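Local coordinates for protein Ta0487 (Thermoplasma acidophilum, PDB 3KBQ) that is of unknown function but belongs to the CinA family, this chain being its probable molybdopterin-binding domain, at residues G73-F76 / D77-T80; R93-E96 / D97-A100. All blocks are in the same frame, centred on the assembly; numbering follows the deposited sequence.

Contact 1: G73-F76 / D77-T80; sequences GPTF and DDMT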
loop_
_atom_site.group_PDB
_atom_site.type_symbol
_atom_site.label_atom_id
_atom_site.label_comp_id
_atom_site.label_asym_id
_atom_site.label_seq_id
_atom_site.Cartn_x
_atom_site.Cartn_y
_atom_site.Cartn_z
ATOM N N GLY B 73 -2.000 -12.011 -16.034
ATOM C CA GLY B 73 -1.760 -11.608 -17.399
ATOM C C GLY B 73 -0.860 -12.610 -18.084
ATOM O O GLY B 73 -0.262 -13.471 -17.417
ATOM N N PRO B 74 -0.750 -12.503 -19.414
ATOM C CA PRO B 74 -0.016 -13.507 -20.156
ATOM C C PRO B 74 1.516 -13.284 -20.180
ATOM O O PRO B 74 2.121 -13.478 -21.208
ATOM C CB PRO B 74 -0.617 -13.380 -21.579
ATOM C CG PRO B 74 -0.864 -11.960 -21.720
ATOM C CD PRO B 74 -1.323 -11.487 -20.315
ATOM N N THR B 75 2.156 -12.873 -19.083
ATOM C CA THR B 75 3.616 -12.672 -19.125
ATOM C C THR B 75 4.188 -13.371 -17.898
ATOM O O THR B 75 3.469 -13.557 -16.935
ATOM C CB THR B 75 4.063 -11.178 -19.104
ATOM O OG1 THR B 75 3.774 -10.619 -17.823
ATOM C CG2 THR B 75 3.387 -10.313 -20.229
ATOM N N PHE B 76 5.456 -13.788 -17.958
ATOM C CA PHE B 76 6.140 -14.322 -16.786
ATOM C C PHE B 76 6.161 -13.347 -15.609
ATOM O O PHE B 76 6.217 -13.770 -14.464
ATOM C CB PHE B 76 7.568 -14.768 -17.160
ATOM C CG PHE B 76 7.598 -16.016 -18.033
ATOM C CD1 PHE B 76 6.995 -17.196 -17.595
ATOM C CD2 PHE B 76 8.194 -15.996 -19.289
ATOM C CE1 PHE B 76 7.012 -18.371 -18.405
ATOM C CE2 PHE B 76 8.217 -17.147 -20.091
ATOM C CZ PHE B 76 7.606 -18.338 -19.642
ATOM N N ASP B 77 6.102 -12.048 -15.886
ATOM C CA ASP B 77 6.123 -11.021 -14.840
ATOM C C ASP B 77 4.819 -11.066 -14.032
ATOM O O ASP B 77 4.754 -10.526 -12.934
ATOM C CB ASP B 77 6.284 -9.621 -15.478
ATOM C CG ASP B 77 6.840 -8.549 -14.484
ATOM O OD1 ASP B 77 7.814 -8.829 -13.736
ATOM O OD2 ASP B 77 6.304 -7.401 -14.462
ATOM N N ASP B 78 3.781 -11.697 -14.581
ATOM C CA ASP B 78 2.491 -11.795 -13.868
ATOM C C ASP B 78 2.479 -13.010 -12.919
ATOM O O ASP B 78 2.147 -14.134 -13.350
ATOM C CB ASP B 78 1.324 -11.861 -14.869
ATOM C CG ASP B 78 1.157 -10.559 -15.659
ATOM O OD1 ASP B 78 1.178 -9.500 -15.018
ATOM O OD2 ASP B 78 1.077 -10.588 -16.924
ATOM N N MET B 79 2.809 -12.755 -11.646
ATOM C CA MET B 79 3.157 -13.812 -10.668
ATOM C C MET B 79 2.168 -13.928 -9.497
ATOM O O MET B 79 2.462 -14.642 -8.555
ATOM C CB MET B 79 4.533 -13.540 -9.994
ATOM C CG MET B 79 5.704 -13.284 -10.924
ATOM S SD MET B 79 7.240 -13.084 -9.976
ATOM C CE MET B 79 7.533 -14.745 -9.910
ATOM N N THR B 80 1.042 -13.217 -9.549
ATOM C CA THR B 80 0.217 -13.022 -8.362
ATOM C C THR B 80 -0.447 -14.339 -7.904
ATOM O O THR B 80 -0.385 -14.676 -6.727
ATOM C CB THR B 80 -0.815 -11.910 -8.564
ATOM O OG1 THR B 80 -0.108 -10.666 -8.770
ATOM C CG2 THR B 80 -1.769 -11.787 -7.317
#
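Thr75 and Asp78 close a tight local turn at the protein surface, in the loop that leads from strand 65-69 to helix 80-87. The turn is type I: Asp78 N donates to Thr75 O at 3.0 Å, with an N-H...O angle of 153°. The Asp78 side chain then reaches back to Gly73 and Thr75, bringing OD2 to 2.8 Å from Thr75 OG1, a weak hydrogen bond in which the threonine hydroxyl is the donor. That hydroxyl sits between the backbone N and the carbonyl carbon of its own residue (chi1 69°), which turns it to the same carboxylate oxygen as Thr75 N; the bond from Thr75 N to Asp78 OD2 is weak too, at 3.3 Å and 133°. The sequence Gly-Pro-Thr-Phe-Asp-Asp continues the glycine-rich loop of this probable molybdopterin-binding domain, and the carboxylate packs closely against it, Asp78 OD2 standing 3.0 Å from Gly73 C. Lys117 NZ hydrogen-bonds to Gly73 O and Thr75 O, joining the residue before Pro74 to the first residue of the turn. A sulfate ion, probably from the crystallisation liquor, lies about 3 Å from the Asp78 side chain. Farther round, Met79 CG rests 3.6 Å from Phe76 O, while the methionine side chain packs on Leu49 and Ile52 of helix 49-62.

Contact 2: R93-E96 / D97-A100; sequences RIDE and DALA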
loop_
_atom_site.group_PDB
_atom_site.type_symbol
_atom_site.label_atom_id
_atom_site.label_comp_id
_atom_site.label_asym_id
_atom_site.label_seq_id
_atom_site.Cartn_x
_atom_site.Cartn_y
_atom_site.Cartn_z
ATOM N N ARG B 93 -2.509 -26.269 -10.339
ATOM C CA ARG B 93 -2.865 -27.238 -11.345
ATOM C C ARG B 93 -3.708 -26.531 -12.399
ATOM O O ARG B 93 -4.452 -25.595 -12.086
ATOM C CB ARG B 93 -3.657 -28.416 -10.739
ATOM C CG ARG B 93 -5.129 -28.119 -10.515
ATOM C CD ARG B 93 -5.861 -29.230 -9.754
ATOM N NE ARG B 93 -5.657 -30.553 -10.357
ATOM C CZ ARG B 93 -6.478 -31.138 -11.235
ATOM N NH1 ARG B 93 -7.598 -30.536 -11.634
ATOM N NH2 ARG B 93 -6.178 -32.343 -11.717
ATOM N N ILE B 94 -3.575 -26.998 -13.641
ATOM C CA ILE B 94 -4.420 -26.554 -14.740
ATOM C C ILE B 94 -5.880 -26.763 -14.345
ATOM O O ILE B 94 -6.256 -27.846 -13.889
ATOM C CB ILE B 94 -4.094 -27.294 -16.077
ATOM C CG1 ILE B 94 -2.697 -26.909 -16.601
ATOM C CG2 ILE B 94 -5.163 -27.001 -17.154
ATOM C CD1 ILE B 94 -2.170 -27.835 -17.760
ATOM N N ASP B 95 -6.663 -25.690 -14.452
ATOM C CA ASP B 95 -8.116 -25.742 -14.429
ATOM C C ASP B 95 -8.590 -25.817 -15.876
ATOM O O ASP B 95 -8.363 -24.894 -16.676
ATOM C CB ASP B 95 -8.672 -24.485 -13.726
ATOM C CG ASP B 95 -10.204 -24.375 -13.813
ATOM O OD1 ASP B 95 -10.830 -24.399 -12.748
ATOM O OD2 ASP B 95 -10.786 -24.238 -14.910
ATOM N N GLU B 96 -9.252 -26.925 -16.216
ATOM C CA GLU B 96 -9.662 -27.200 -17.596
ATOM C C GLU B 96 -10.710 -26.195 -18.171
ATOM O O GLU B 96 -10.629 -25.818 -19.362
ATOM C CB GLU B 96 -10.117 -28.663 -17.758
ATOM C CG GLU B 96 -9.056 -29.750 -17.425
ATOM C CD GLU B 96 -7.799 -29.745 -18.345
ATOM O OE1 GLU B 96 -7.799 -29.124 -19.439
ATOM O OE2 GLU B 96 -6.789 -30.394 -17.961
ATOM N N ASP B 97 -11.639 -25.717 -17.326
ATOM C CA ASP B 97 -12.626 -24.696 -17.767
ATOM C C ASP B 97 -11.862 -23.422 -18.104
ATOM O O ASP B 97 -12.032 -22.854 -19.193
ATOM C CB ASP B 97 -13.661 -24.317 -16.678
ATOM C CG ASP B 97 -14.370 -25.519 -16.037
ATOM O OD1 ASP B 97 -14.316 -26.668 -16.575
ATOM O OD2 ASP B 97 -15.015 -25.293 -14.975
ATOM N N ALA B 98 -11.016 -23.001 -17.161
ATOM C CA ALA B 98 -10.170 -21.808 -17.334
ATOM C C ALA B 98 -9.398 -21.930 -18.656
ATOM O O ALA B 98 -9.444 -21.022 -19.505
ATOM C CB ALA B 98 -9.204 -21.650 -16.154
ATOM N N LEU B 99 -8.726 -23.076 -18.834
ATOM C CA LEU B 99 -7.930 -23.310 -20.043
ATOM C C LEU B 99 -8.780 -23.163 -21.325
ATOM O O LEU B 99 -8.405 -22.430 -22.254
ATOM C CB LEU B 99 -7.210 -24.680 -19.989
ATOM C CG LEU B 99 -6.326 -25.004 -21.216
ATOM C CD1 LEU B 99 -5.286 -23.894 -21.507
ATOM C CD2 LEU B 99 -5.644 -26.362 -21.064
ATOM N N ALA B 100 -9.920 -23.862 -21.349
ATOM C CA ALA B 100 -10.931 -23.679 -22.399
ATOM C C ALA B 100 -11.333 -22.196 -22.629
ATOM O O ALA B 100 -11.345 -21.743 -23.766
ATOM C CB ALA B 100 -12.177 -24.543 -22.112
#
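Asp95 reaches along the first turn of helix 96-106 to Ala98, and Ile94 leans across to Leu99: an N-cap and a hydrophobic staple together start the helix. The carboxylate of Asp95 extends forward because CG stands opposite the backbone N about the first torsion (chi1 173°). Its OD2 receives Ala98 N at 2.6 Å, short and nearly straight with an N-H...O angle of 176°; the amide comes to the anti side of the oxygen, 24° out of the carboxylate plane. Since residue 98 is an alanine, no polar side chain returns the bond to complete a capping box; its CB instead lies 3.3 Å from Asp95 OD2. The acid is thus placed where the amino end of the helix would probably stabilise its negative charge, which may offset the proximity of Asp97, whose OD2 is 4.4 Å from Asp95 OD2.

In the staple, the side chains of Ile94 and Leu99 meet at an oblique angle through their branch methyls, Ile94 CG2 lying 4.0 Å from Leu99 CD2. Leu99 and Ala98 also pack on Ala119, whose backbone is hydrogen-bonded to Asp95. Regular helix bonding takes over with Leu99 N to Asp95 O at 2.8 Å. Glu96 runs beside Leu99 in the same direction, its chain bent at chi2, and sets OE1 3.9 Å from Leu99 CD2.

Overall arrangement
Contacts 1 and 2 come in series along the chain and do not touch: their centres are 16 Å apart and their nearest atoms about 12 Å. Both lie at or just before the start of a helix, contact 1 leading into helix 80-87 and contact 2 opening helix 96-106. The chain just after helix 113-116 links them, with Lys117 binding the loop of contact 1 and Ala119 to Ile121 lying against contact 2. The bound sulfate is beside residues 73-80, so contact 1 is the one that borders a possible anion site. Contact 2, centred about 17 Å from the chain centre against 12 Å for contact 1, is peripheral packing around the short two-stranded sheet.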